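Local coordinates for protein 3-keto-5-aminohexanoate cleavage enzyme (Ralstonia eutropha, PDB 3C6C) that probably cleaves 3-keto-5-aminohexanoate, as a metal-dependent TIM-barrel member of the beta-keto acid cleavage enzyme family, at residues V55-K59 against A60-V64; K85-V88 against D89-S93; V127-A130 against E131-H135; K134-D138 against C139-I143; S299-P303 against D304-D308. One frame throughout, in Å; residues are numbered along the deposited sequence. Where two conformers were deposited one is given.

Contact 1: V55-K59 against A60-V64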
loop_
_atom_site.group_PDB
_atom_site.type_symbol
_atom_site.label_atom_id
_atom_site.label_comp_id
_atom_site.label_asym_id
_atom_site.label_seq_id
_atom_site.Cartn_x
_atom_site.Cartn_y
_atom_site.Cartn_z
ATOM N N VAL A 55 -14.003 23.044 28.479
ATOM C CA VAL A 55 -13.601 24.450 28.389
ATOM C C VAL A 55 -12.079 24.579 28.319
ATOM O O VAL A 55 -11.545 25.354 27.537
ATOM C CB VAL A 55 -14.215 25.296 29.548
ATOM C CG1 VAL A 55 -13.617 26.729 29.572
ATOM C CG2 VAL A 55 -15.756 25.356 29.384
ATOM N N GLU A 56 -11.407 23.804 29.140
ATOM C CA GLU A 56 -9.935 23.725 29.162
ATOM C C GLU A 56 -9.386 23.301 27.791
ATOM O O GLU A 56 -8.433 23.885 27.247
ATOM C CB GLU A 56 -9.511 22.712 30.243
ATOM C CG GLU A 56 -8.024 22.397 30.358
ATOM C CD GLU A 56 -7.798 21.271 31.352
ATOM O OE1 GLU A 56 -7.933 21.501 32.575
ATOM O OE2 GLU A 56 -7.516 20.149 30.942
ATOM N N ALA A 57 -10.025 22.293 27.218
ATOM C CA ALA A 57 -9.653 21.824 25.879
ATOM C C ALA A 57 -9.862 22.930 24.834
ATOM O O ALA A 57 -9.001 23.190 24.002
ATOM C CB ALA A 57 -10.430 20.550 25.484
ATOM N N ALA A 58 -11.004 23.617 24.930
ATOM C CA ALA A 58 -11.328 24.712 24.003
ATOM C C ALA A 58 -10.261 25.800 24.064
ATOM O O ALA A 58 -9.770 26.306 23.056
ATOM C CB ALA A 58 -12.732 25.311 24.320
ATOM N N LYS A 59 -9.908 26.164 25.289
ATOM C CA LYS A 59 -8.977 27.255 25.501
ATOM C C LYS A 59 -7.587 26.907 24.961
ATOM O O LYS A 59 -6.806 27.777 24.589
ATOM C CB LYS A 59 -8.907 27.655 26.977
ATOM C CG LYS A 59 -10.092 28.466 27.418
ATOM C CD LYS A 59 -10.041 28.715 28.914
ATOM C CE LYS A 59 -11.220 29.543 29.425
ATOM N NZ LYS A 59 -11.183 29.620 30.930
ATOM N N ALA A 60 -7.292 25.616 24.928
ATOM C CA ALA A 60 -6.010 25.129 24.385
ATOM C C ALA A 60 -6.029 25.016 22.844
ATOM O O ALA A 60 -4.988 24.796 22.221
ATOM C CB ALA A 60 -5.613 23.803 25.015
ATOM N N GLY A 61 -7.220 25.167 22.264
ATOM C CA GLY A 61 -7.434 25.195 20.821
ATOM C C GLY A 61 -8.301 24.103 20.194
ATOM O O GLY A 61 -8.424 24.014 18.977
ATOM N N ALA A 62 -8.924 23.275 21.010
ATOM C CA ALA A 62 -9.781 22.190 20.492
ATOM C C ALA A 62 -10.995 22.741 19.739
ATOM O O ALA A 62 -11.599 23.738 20.132
ATOM C CB ALA A 62 -10.207 21.221 21.597
ATOM N N SER A 63 -11.328 22.043 18.663
ATOM C CA SER A 63 -12.447 22.406 17.782
ATOM C C SER A 63 -13.776 21.856 18.314
ATOM O O SER A 63 -14.828 22.478 18.176
ATOM C CB SER A 63 -12.249 21.853 16.362
ATOM O OG SER A 63 -10.890 21.915 15.928
ATOM N N VAL A 64 -13.674 20.652 18.857
ATOM C CA VAL A 64 -14.793 19.823 19.278
ATOM C C VAL A 64 -14.457 19.131 20.604
ATOM O O VAL A 64 -13.296 18.738 20.832
ATOM C CB VAL A 64 -15.132 18.718 18.188
ATOM C CG1 VAL A 64 -16.415 17.946 18.552
ATOM C CG2 VAL A 64 -15.255 19.325 16.753
HETATM O O HOH W 1 -11.069 26.324 20.712
#
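Ala60 begins the turn that closes helix 47-60 on the carbonyls of its own last turn, a Schellman motif. Its N-H keeps the helical bond to Glu56 O (3.1 Å) and adds a weak one to Ala57 O, while its methyl group rests beside both oxygens. Gly61 then leaves the helix with phi at 118°, where a beta carbon would be pressed against the preceding carbonyl oxygen. Its N-H turns back to Ala58 O at 2.9 Å, meeting that carbonyl from well above its plane. Ala62 completes the motif: its N donates a fairly straight bond to Ala57 O (3.0 Å, 163°), so one carbonyl receives both Ala62 and, weakly, Ala60. The Ala62 methyl points at the helix and packs against Ala57, CB to CB 4.0 Å, both being buried. Ser63 faces away from the helix, and its OG is bonded to Leu26 N and Ala301 O instead. Val64 starts strand 64-70, so the motif forms the helix-to-strand bend of one alpha/beta unit of the barrel. On the other flank of the turn a water bridges the two segments, donating to Ala58 O and to Ala62 O, each at 2.7 Å.

Contact 2: K85-V88 against D89-S93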
loop_
_atom_site.group_PDB
_atom_site.type_symbol
_atom_site.label_atom_id
_atom_site.label_comp_id
_atom_site.label_asym_id
_atom_site.label_seq_id
_atom_site.Cartn_x
_atom_site.Cartn_y
_atom_site.Cartn_z
ATOM N N LYS A 85 -27.303 16.600 30.293
ATOM C CA LYS A 85 -27.914 17.942 30.217
ATOM C C LYS A 85 -27.140 18.952 31.057
ATOM O O LYS A 85 -26.924 20.095 30.659
ATOM C CB LYS A 85 -29.405 17.900 30.593
ATOM C CG LYS A 85 -30.105 19.263 30.546
ATOM C CD LYS A 85 -30.229 19.784 29.135
ATOM C CE LYS A 85 -31.421 20.747 28.976
ATOM N NZ LYS A 85 -31.376 21.939 29.860
ATOM N N GLU A 86 -26.690 18.520 32.220
ATOM C CA GLU A 86 -25.928 19.403 33.112
ATOM C C GLU A 86 -24.600 19.780 32.446
ATOM O O GLU A 86 -24.176 20.936 32.474
ATOM C CB GLU A 86 -25.661 18.767 34.487
ATOM C CG GLU A 86 -24.920 19.730 35.417
ATOM C CD GLU A 86 -24.596 19.179 36.775
ATOM O OE1 GLU A 86 -25.212 18.166 37.178
ATOM O OE2 GLU A 86 -23.692 19.762 37.423
ATOM N N VAL A 87 -23.966 18.797 31.812
ATOM C CA VAL A 87 -22.668 19.069 31.166
ATOM C C VAL A 87 -22.857 20.110 30.062
ATOM O O VAL A 87 -22.138 21.099 29.998
ATOM C CB VAL A 87 -21.962 17.814 30.579
ATOM C CG1 VAL A 87 -20.758 18.246 29.677
ATOM C CG2 VAL A 87 -21.484 16.867 31.726
ATOM N N VAL A 88 -23.853 19.899 29.223
ATOM C CA VAL A 88 -24.071 20.753 28.045
ATOM C C VAL A 88 -24.486 22.160 28.480
ATOM O O VAL A 88 -24.054 23.168 27.911
ATOM C CB VAL A 88 -25.102 20.127 27.074
ATOM C CG1 VAL A 88 -25.620 21.146 26.081
ATOM C CG2 VAL A 88 -24.472 18.915 26.350
ATOM N N ASP A 89 -25.301 22.202 29.538
ATOM C CA ASP A 89 -25.754 23.483 30.099
ATOM C C ASP A 89 -24.562 24.280 30.638
ATOM O O ASP A 89 -24.461 25.487 30.430
ATOM C CB ASP A 89 -26.824 23.307 31.179
ATOM C CG ASP A 89 -28.183 22.883 30.611
ATOM O OD1 ASP A 89 -28.361 22.918 29.367
ATOM O OD2 ASP A 89 -29.072 22.513 31.427
ATOM N N ARG A 90 -23.664 23.580 31.316
ATOM C CA ARG A 90 -22.433 24.194 31.848
ATOM C C ARG A 90 -21.508 24.715 30.754
ATOM O O ARG A 90 -21.000 25.823 30.845
ATOM C CB ARG A 90 -21.658 23.268 32.806
ATOM C CG ARG A 90 -22.375 23.001 34.124
ATOM C CD ARG A 90 -21.528 22.151 35.020
ATOM N NE ARG A 90 -22.208 21.846 36.259
ATOM C CZ ARG A 90 -22.141 22.627 37.339
ATOM N NH1 ARG A 90 -21.432 23.739 37.304
ATOM N NH2 ARG A 90 -22.766 22.295 38.446
ATOM N N VAL A 91 -21.276 23.919 29.726
ATOM C CA VAL A 91 -20.315 24.322 28.677
ATOM C C VAL A 91 -20.903 25.526 27.936
ATOM O O VAL A 91 -20.243 26.527 27.679
ATOM C CB VAL A 91 -19.976 23.180 27.689
ATOM C CG1 VAL A 91 -19.095 23.729 26.529
ATOM C CG2 VAL A 91 -19.304 22.005 28.425
ATOM N N ARG A 92 -22.180 25.422 27.646
ATOM C CA ARG A 92 -22.875 26.446 26.858
ATOM C C ARG A 92 -22.974 27.781 27.583
ATOM O O ARG A 92 -23.161 28.810 26.940
ATOM C CB ARG A 92 -24.278 25.993 26.415
ATOM C CG ARG A 92 -24.220 25.033 25.257
ATOM C CD ARG A 92 -25.559 24.403 24.943
ATOM N NE ARG A 92 -25.495 23.564 23.756
ATOM C CZ ARG A 92 -26.386 22.616 23.472
ATOM N NH1 ARG A 92 -27.382 22.382 24.304
ATOM N NH2 ARG A 92 -26.274 21.899 22.373
ATOM N N SER A 93 -22.845 27.749 28.899
ATOM C CA SER A 93 -22.973 28.957 29.720
ATOM C C SER A 93 -21.614 29.394 30.261
ATOM O O SER A 93 -21.502 30.272 31.109
ATOM C CB SER A 93 -24.001 28.775 30.828
ATOM O OG SER A 93 -23.635 27.794 31.760
#
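Arg90 and Glu86 lie side by side one helical turn apart, both side chains pointing the same way, and the arginine can be followed outward atom by atom. Its CB sits 3.4 Å from Glu86 O, the carbonyl that also accepts the Arg90 backbone N-H. CG stands beside the backbone N (chi1 -68°) and so stays over this oxygen, 3.2 Å from Glu86 O. Beyond it the chain runs extended; CD draws away from the backbone, and NE reaches Glu86 OE2 at 2.8 Å. NH2 bonds to the same oxygen at 2.9 Å. Glu86 OE2 therefore takes both donors on its anti side while lying almost in the guanidinium plane, yet the two flat groups are turned 43° against each other: a side-on grip on a single oxygen. This is the i to i+4 salt bridge of an alpha-helix, here on the flank of helix 81-92 that borders helix 47-60, which it touches at Pro47, Ala48 and Ala51. A second bridge with the same spacing joins Lys85 to Asp89. The lysine bends at chi2 and chi4, curling its NZ onto the syn lone pair of Asp89 OD2 at 2.8 Å, with a weaker bond to OD1. On the inward side Val87 CG1 and Val91 CG2 lie 4.2 Å apart, and the two valines face strands 64-70 and 99-103 respectively. Arg92 NH1 bonds to Cys139 O at the end of helix 134-139. At the C-terminal end Ser93 folds back, OG donating to Asp89 O at 2.8 Å.

Contact 3: V127-A130 against E131-H135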
loop_
_atom_site.group_PDB
_atom_site.type_symbol
_atom_site.label_atom_id
_atom_site.label_comp_id
_atom_site.label_asym_id
_atom_site.label_seq_id
_atom_site.Cartn_x
_atom_site.Cartn_y
_atom_site.Cartn_z
ATOM N N VAL A 127 -30.341 -1.677 24.786
ATOM C CA VAL A 127 -31.600 -0.966 24.919
ATOM C C VAL A 127 -32.102 -0.384 23.610
ATOM O O VAL A 127 -31.352 -0.187 22.656
ATOM C CB VAL A 127 -31.529 0.122 26.013
ATOM C CG1 VAL A 127 -31.203 -0.512 27.375
ATOM C CG2 VAL A 127 -30.515 1.162 25.684
ATOM N N PRO A 128 -33.399 -0.127 23.549
ATOM C CA PRO A 128 -33.983 0.320 22.300
ATOM C C PRO A 128 -33.572 1.709 21.881
ATOM O O PRO A 128 -33.099 2.512 22.694
ATOM C CB PRO A 128 -35.498 0.280 22.581
ATOM C CG PRO A 128 -35.639 -0.647 23.709
ATOM C CD PRO A 128 -34.425 -0.459 24.554
ATOM N N VAL A 129 -33.787 1.956 20.596
ATOM C CA VAL A 129 -33.424 3.233 19.968
ATOM C C VAL A 129 -33.966 4.422 20.758
ATOM O O VAL A 129 -33.257 5.384 21.046
ATOM C CB VAL A 129 -33.903 3.292 18.495
ATOM C CG1 VAL A 129 -33.891 4.726 17.969
ATOM C CG2 VAL A 129 -33.032 2.365 17.641
ATOM N N ALA A 130 -35.228 4.328 21.148
ATOM C CA ALA A 130 -35.906 5.484 21.745
ATOM C C ALA A 130 -35.200 5.873 23.043
ATOM O O ALA A 130 -35.062 7.060 23.390
ATOM C CB ALA A 130 -37.366 5.189 22.016
ATOM N N GLU A 131 -34.738 4.863 23.764
ATOM C CA GLU A 131 -34.040 5.150 25.018
ATOM C C GLU A 131 -32.615 5.615 24.726
ATOM O O GLU A 131 -32.088 6.518 25.369
ATOM C CB GLU A 131 -34.013 3.955 25.958
ATOM C CG GLU A 131 -33.807 4.435 27.386
ATOM C CD GLU A 131 -33.606 3.320 28.380
ATOM O OE1 GLU A 131 -34.008 2.159 28.109
ATOM O OE2 GLU A 131 -33.036 3.627 29.441
ATOM N N ARG A 132 -32.015 5.011 23.721
ATOM C CA ARG A 132 -30.621 5.347 23.375
ATOM C C ARG A 132 -30.472 6.822 23.029
ATOM O O ARG A 132 -29.422 7.431 23.259
ATOM C CB ARG A 132 -30.116 4.513 22.203
ATOM C CG ARG A 132 -29.767 3.099 22.559
ATOM C CD ARG A 132 -29.106 2.476 21.372
ATOM N NE ARG A 132 -29.085 1.020 21.383
ATOM C CZ ARG A 132 -28.318 0.316 20.557
ATOM N NH1 ARG A 132 -27.545 0.979 19.695
ATOM N NH2 ARG A 132 -28.319 -1.019 20.588
ATOM N N VAL A 133 -31.528 7.408 22.489
ATOM C CA VAL A 133 -31.396 8.754 21.907
ATOM C C VAL A 133 -31.984 9.825 22.825
ATOM O O VAL A 133 -32.011 11.017 22.492
ATOM C CB VAL A 133 -31.999 8.861 20.467
ATOM C CG1 VAL A 133 -31.312 7.857 19.469
ATOM C CG2 VAL A 133 -33.515 8.711 20.490
ATOM N N LYS A 134 -32.450 9.393 23.991
ATOM C CA LYS A 134 -33.135 10.321 24.925
ATOM C C LYS A 134 -32.269 11.565 25.256
ATOM O O LYS A 134 -32.713 12.706 25.197
ATOM C CB LYS A 134 -33.569 9.575 26.202
ATOM C CG LYS A 134 -34.085 10.451 27.295
ATOM C CD LYS A 134 -35.208 11.363 26.807
ATOM C CE LYS A 134 -35.877 12.131 27.983
ATOM N NZ LYS A 134 -34.977 12.326 29.180
ATOM N N HIS A 135 -31.006 11.324 25.569
ATOM C CA HIS A 135 -30.091 12.425 25.919
ATOM C C HIS A 135 -29.860 13.371 24.754
ATOM O O HIS A 135 -29.660 14.570 24.931
ATOM C CB HIS A 135 -28.774 11.914 26.512
ATOM C CG HIS A 135 -27.916 11.164 25.548
ATOM N ND1 HIS A 135 -28.315 9.988 24.943
ATOM C CD2 HIS A 135 -26.664 11.417 25.093
ATOM C CE1 HIS A 135 -27.345 9.558 24.158
ATOM N NE2 HIS A 135 -26.333 10.404 24.233
#
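Glu131 and Arg132, on the first turn of a short helix, close over Val127, the residue before Pro128 at the N-cap. This cap starts helix 129-132 just after strand 125-126, an outermost strand of the four-stranded antiparallel sheet. The two long side chains take different branches of the valine. Glu131, its CG turned away from the backbone N (chi1 -157°) on an extended chain, brings OE1 to 3.8 Å from Val127 CB, beside the CG1 branch. Its other oxygen, OE2, makes a salt bridge with Arg79, which probably helps hold the carboxylate beside the valine. Arg132 crosses the second branch, its CG lying 3.8 Å from Val127 CG2. The backbone of Arg132 bonds to Pro128 O (2.9 Å) in the ordinary helical way, and Glu131 N adds a weak bond to that oxygen. Further on, Val129 CG1 and Val133 CG1 meet at 4.3 Å, both valines facing helix 166-179. The guanidinium of Arg132 has two partners: NH1 bonds to Asn164 OD1, while NE turns back to the chain ahead of the helix. There NE donates to Val127 O at 2.9 Å and 154°, the oxygen lying 17° out of the guanidinium plane.

Contact 4: K134-D138 against C139-I143. With EDO (1,2-ethanediol), chain E.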
loop_
_atom_site.group_PDB
_atom_site.type_symbol
_atom_site.label_atom_id
_atom_site.label_comp_id
_atom_site.label_asym_id
_atom_site.label_seq_id
_atom_site.Cartn_x
_atom_site.Cartn_y
_atom_site.Cartn_z
ATOM N N LYS A 134 -32.450 9.393 23.991
ATOM C CA LYS A 134 -33.135 10.321 24.925
ATOM C C LYS A 134 -32.269 11.565 25.256
ATOM O O LYS A 134 -32.713 12.706 25.197
ATOM C CB LYS A 134 -33.569 9.575 26.202
ATOM C CG LYS A 134 -34.085 10.451 27.295
ATOM C CD LYS A 134 -35.208 11.363 26.807
ATOM C CE LYS A 134 -35.877 12.131 27.983
ATOM N NZ LYS A 134 -34.977 12.326 29.180
ATOM N N HIS A 135 -31.006 11.324 25.569
ATOM C CA HIS A 135 -30.091 12.425 25.919
ATOM C C HIS A 135 -29.860 13.371 24.754
ATOM O O HIS A 135 -29.660 14.570 24.931
ATOM C CB HIS A 135 -28.774 11.914 26.512
ATOM C CG HIS A 135 -27.916 11.164 25.548
ATOM N ND1 HIS A 135 -28.315 9.988 24.943
ATOM C CD2 HIS A 135 -26.664 11.417 25.093
ATOM C CE1 HIS A 135 -27.345 9.558 24.158
ATOM N NE2 HIS A 135 -26.333 10.404 24.233
ATOM N N LEU A 136 -29.941 12.825 23.555
ATOM C CA LEU A 136 -29.711 13.621 22.355
ATOM C C LEU A 136 -30.896 14.573 22.131
ATOM O O LEU A 136 -30.732 15.720 21.748
ATOM C CB LEU A 136 -29.494 12.736 21.127
ATOM C CG LEU A 136 -28.274 11.817 21.121
ATOM C CD1 LEU A 136 -28.194 11.167 19.723
ATOM C CD2 LEU A 136 -27.013 12.610 21.484
ATOM N N GLU A 137 -32.075 14.048 22.426
ATOM C CA GLU A 137 -33.332 14.799 22.308
ATOM C C GLU A 137 -33.279 15.980 23.262
ATOM O O GLU A 137 -33.694 17.078 22.933
ATOM C CB GLU A 137 -34.519 13.907 22.618
ATOM C CG GLU A 137 -34.732 12.798 21.607
ATOM C CD GLU A 137 -35.838 11.817 21.994
ATOM O OE1 GLU A 137 -36.260 11.796 23.156
ATOM O OE2 GLU A 137 -36.258 11.048 21.118
ATOM N N ASP A 138 -32.720 15.743 24.439
ATOM C CA ASP A 138 -32.725 16.752 25.513
ATOM C C ASP A 138 -31.649 17.809 25.267
ATOM O O ASP A 138 -31.835 18.992 25.566
ATOM C CB ASP A 138 -32.424 16.138 26.894
ATOM C CG ASP A 138 -33.523 15.218 27.436
ATOM O OD1 ASP A 138 -34.679 15.176 26.911
ATOM O OD2 ASP A 138 -33.204 14.523 28.435
ATOM N N CYS A 139 -30.500 17.366 24.753
ATOM C CA CYS A 139 -29.306 18.215 24.697
ATOM C C CYS A 139 -29.051 18.857 23.341
ATOM O O CYS A 139 -28.424 19.906 23.262
ATOM C CB CYS A 139 -28.059 17.423 25.097
ATOM S SG CYS A 139 -28.032 16.833 26.805
ATOM N N LEU A 140 -29.513 18.190 22.287
ATOM C CA LEU A 140 -29.360 18.675 20.913
ATOM C C LEU A 140 -27.936 19.163 20.584
ATOM O O LEU A 140 -27.737 20.298 20.161
ATOM C CB LEU A 140 -30.387 19.771 20.619
ATOM C CG LEU A 140 -31.850 19.290 20.607
ATOM C CD1 LEU A 140 -32.792 20.462 20.389
ATOM C CD2 LEU A 140 -32.053 18.186 19.539
ATOM N N PRO A 141 -26.921 18.288 20.752
ATOM C CA PRO A 141 -25.567 18.628 20.345
ATOM C C PRO A 141 -25.469 18.703 18.832
ATOM O O PRO A 141 -26.348 18.219 18.123
ATOM C CB PRO A 141 -24.752 17.429 20.831
ATOM C CG PRO A 141 -25.700 16.305 20.751
ATOM C CD PRO A 141 -27.027 16.871 21.168
ATOM N N GLU A 142 -24.400 19.293 18.322
ATOM C CA GLU A 142 -24.235 19.384 16.854
ATOM C C GLU A 142 -23.880 18.023 16.282
ATOM O O GLU A 142 -24.237 17.677 15.166
ATOM C CB GLU A 142 -23.192 20.435 16.439
ATOM C CG GLU A 142 -23.785 21.836 16.553
ATOM C CD GLU A 142 -22.748 22.923 16.543
ATOM O OE1 GLU A 142 -22.020 23.082 17.552
ATOM O OE2 GLU A 142 -22.717 23.659 15.530
ATOM N N ILE A 143 -23.185 17.259 17.098
ATOM C CA ILE A 143 -22.640 15.957 16.676
ATOM C C ILE A 143 -22.911 14.918 17.742
ATOM O O ILE A 143 -22.992 15.236 18.914
ATOM C CB ILE A 143 -21.111 16.047 16.412
ATOM C CG1 ILE A 143 -20.789 17.075 15.319
ATOM C CG2 ILE A 143 -20.513 14.685 16.087
ATOM C CD1 ILE A 143 -19.303 17.378 15.196
HETATM C C1 EDO E . -27.833 20.677 16.480
HETATM O O1 EDO E . -27.936 21.956 17.108
HETATM C C2 EDO E . -29.011 19.791 16.852
HETATM O O2 EDO E . -30.235 20.403 16.436
HETATM O O HOH W 2 -30.569 21.640 25.222
#
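Leu136 and Pro141 meet at the end of helix 134-139, the leucine CD2 lying 4.0 Å from Pro141 CG with the two side chains crossing at about a right angle. Leu136 has CG beside its backbone N and an extended chi2 (-173°), and the same CD2 lies 3.5 Å above one face of the His135 ring, near its rim, so one methyl touches both the imidazole and the proline. Cys139, still helical, gives its N-H to His135 O at 2.9 Å and folds SG back over the same turn, 3.4 Å from His135 O. Leu140 is where the helix ends: its phi is positive, yet its N still bonds to Leu136 O at 2.8 Å. Its isobutyl group leans over the last carbonyls, with CD2 3.6 Å from Leu136 O and CG 3.7 Å from Glu137 O. At the other end of the helix Lys134, bent at chi2 and chi4, curls up to Asp138, whose OD2 takes NZ on its syn lone pair at 2.9 Å. A water donates to Asp138 O and, weakly, to Cys139 O, and a 1,2-ethanediol makes a weak, long bond to Leu140 O. The turn carries the chain inward to strand 143-147, which pairs with strands 99-103 and 182-187. Cys139 and Pro141 lie on Leu102 of strand 99-103, His135 bonds to Thr103 O and meets the ring of Phe84 on helix 81-92, and Leu136 and Glu137 turn to Phe176 and Arg175 of helix 166-179.

Contact 5: S299-P303 against D304-D308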
loop_
_atom_site.group_PDB
_atom_site.type_symbol
_atom_site.label_atom_id
_atom_site.label_comp_id
_atom_site.label_asym_id
_atom_site.label_seq_id
_atom_site.Cartn_x
_atom_site.Cartn_y
_atom_site.Cartn_z
ATOM N N SER A 299 -2.716 24.065 10.690
ATOM C CA SER A 299 -3.255 24.684 11.897
ATOM C C SER A 299 -4.494 23.969 12.374
ATOM O O SER A 299 -5.051 23.151 11.681
ATOM C CB SER A 299 -3.579 26.156 11.699
ATOM O OG SER A 299 -4.566 26.294 10.712
ATOM N N VAL A 300 -4.878 24.289 13.594
ATOM C CA VAL A 300 -6.026 23.659 14.208
ATOM C C VAL A 300 -7.248 24.545 14.001
ATOM O O VAL A 300 -7.258 25.731 14.340
ATOM C CB VAL A 300 -5.823 23.363 15.692
ATOM C CG1 VAL A 300 -7.109 22.755 16.267
ATOM C CG2 VAL A 300 -4.589 22.418 15.913
ATOM N N ALA A 301 -8.275 23.929 13.437
ATOM C CA ALA A 301 -9.549 24.620 13.202
ATOM C C ALA A 301 -10.157 25.164 14.492
ATOM O O ALA A 301 -10.291 24.460 15.484
ATOM C CB ALA A 301 -10.563 23.686 12.479
ATOM N N THR A 302 -10.561 26.420 14.437
ATOM C CA THR A 302 -11.417 26.974 15.496
ATOM C C THR A 302 -12.762 26.232 15.404
ATOM O O THR A 302 -13.049 25.592 14.388
ATOM C CB THR A 302 -11.668 28.493 15.352
ATOM O OG1 THR A 302 -12.452 28.720 14.184
ATOM C CG2 THR A 302 -10.347 29.306 15.255
ATOM N N PRO A 303 -13.613 26.323 16.448
ATOM C CA PRO A 303 -14.924 25.673 16.375
ATOM C C PRO A 303 -15.736 26.098 15.155
ATOM O O PRO A 303 -16.320 25.261 14.457
ATOM C CB PRO A 303 -15.577 26.087 17.698
ATOM C CG PRO A 303 -14.397 26.131 18.646
ATOM C CD PRO A 303 -13.279 26.706 17.846
ATOM N N ASP A 304 -15.680 27.384 14.844
ATOM C CA ASP A 304 -16.450 27.919 13.699
ATOM C C ASP A 304 -15.885 27.450 12.366
ATOM O O ASP A 304 -16.616 27.137 11.413
ATOM C CB ASP A 304 -16.527 29.441 13.756
ATOM C CG ASP A 304 -17.670 29.944 14.642
ATOM O OD1 ASP A 304 -18.574 29.164 15.041
ATOM O OD2 ASP A 304 -17.640 31.157 14.933
ATOM N N GLU A 305 -14.561 27.378 12.291
ATOM C CA GLU A 305 -13.895 26.826 11.103
ATOM C C GLU A 305 -14.262 25.359 10.898
ATOM O O GLU A 305 -14.483 24.895 9.762
ATOM C CB GLU A 305 -12.364 26.981 11.186
ATOM C CG GLU A 305 -11.925 28.416 10.971
ATOM C CD GLU A 305 -10.476 28.694 11.305
ATOM O OE1 GLU A 305 -9.837 27.892 11.997
ATOM O OE2 GLU A 305 -9.966 29.738 10.860
ATOM N N ALA A 306 -14.321 24.620 12.007
ATOM C CA ALA A 306 -14.684 23.202 11.958
ATOM C C ALA A 306 -16.136 23.057 11.516
ATOM O O ALA A 306 -16.490 22.191 10.719
ATOM C CB ALA A 306 -14.475 22.533 13.323
ATOM N N ARG A 307 -16.979 23.952 12.015
ATOM C CA ARG A 307 -18.398 23.944 11.593
ATOM C C ARG A 307 -18.485 24.139 10.086
ATOM O O ARG A 307 -19.182 23.406 9.379
ATOM C CB ARG A 307 -19.225 25.030 12.288
ATOM C CG ARG A 307 -19.483 24.760 13.760
ATOM C CD ARG A 307 -20.310 25.847 14.441
ATOM N NE ARG A 307 -20.568 25.470 15.841
ATOM C CZ ARG A 307 -19.982 25.997 16.911
ATOM N NH1 ARG A 307 -19.124 26.993 16.817
ATOM N NH2 ARG A 307 -20.281 25.520 18.102
ATOM N N ASP A 308 -17.729 25.101 9.582
ATOM C CA ASP A 308 -17.735 25.388 8.135
ATOM C C ASP A 308 -17.276 24.178 7.292
ATOM O O ASP A 308 -17.880 23.849 6.246
ATOM C CB ASP A 308 -16.876 26.620 7.811
ATOM C CG ASP A 308 -17.471 27.918 8.345
ATOM O OD1 ASP A 308 -18.692 27.962 8.689
ATOM O OD2 ASP A 308 -16.702 28.911 8.419
HETATM O O HOH W 3 -7.467 28.219 13.048
HETATM O O HOH W 4 -14.741 29.641 16.578
#
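Thr302 and Glu305 form a capping box, each side chain accepting from the other's backbone N-H at the start of helix 303-310. Among the hydrogen bonds, Glu305 N reaches Thr302 OG1 at 3.1 Å; the hydroxyl is placed between the threonine's backbone N and carbonyl carbon (chi1 67°), facing the first turn. In return Thr302 N gives a nearly straight bond to Glu305 OE1 (2.9 Å, 171°), arriving on the anti side and 31° out of the carboxylate plane. The regular helical bonds start here, with Ala306 N to Thr302 O and Arg307 N to Pro303 O. A water links Val300 O to Glu305 OE1, donating to the latter at 2.6 Å. Of the ionic contacts, Arg307 NE forms a salt bridge with Glu142, while Arg307 NH1 pairs with Asp304 OD1 at 2.9 Å and also with Asp97. The apolar part is small: Ala301 CB and Ala306 CB lie 4.2 Å apart, and Ala306 also packs on Ile25 of strand 23-29. With Asp304 and Glu305 both in the first turn, two carboxylates sit near the positive end of the helix dipole, which probably favours their charged forms, while OE1 is fixed by a backbone N-H and a water together.

In the fold
The five contacts are helix starts, middles and ends on the outside of one barrel. Contacts 1 and 5, centres about 11 Å apart, touch where Ser63 OG bonds to Ala301 O (2.7 Å). Contact 2 reaches contact 4, centres about 12 Å apart, with Arg92 NH1 on Cys139 O at 2.9 Å, and contacts 3 and 4 share Lys134 and His135. Contacts 4 and 5 have centres about 21 Å apart, yet Glu142 OE2 and Arg307 NE form a salt bridge (2.8 Å). The nickel site of His66, His68 and Glu269 is apart: the His135 side chain is about 10 Å from the metal and that of Val87 about 13 Å. Contact 1 leads into strand 64-70, which carries both histidines.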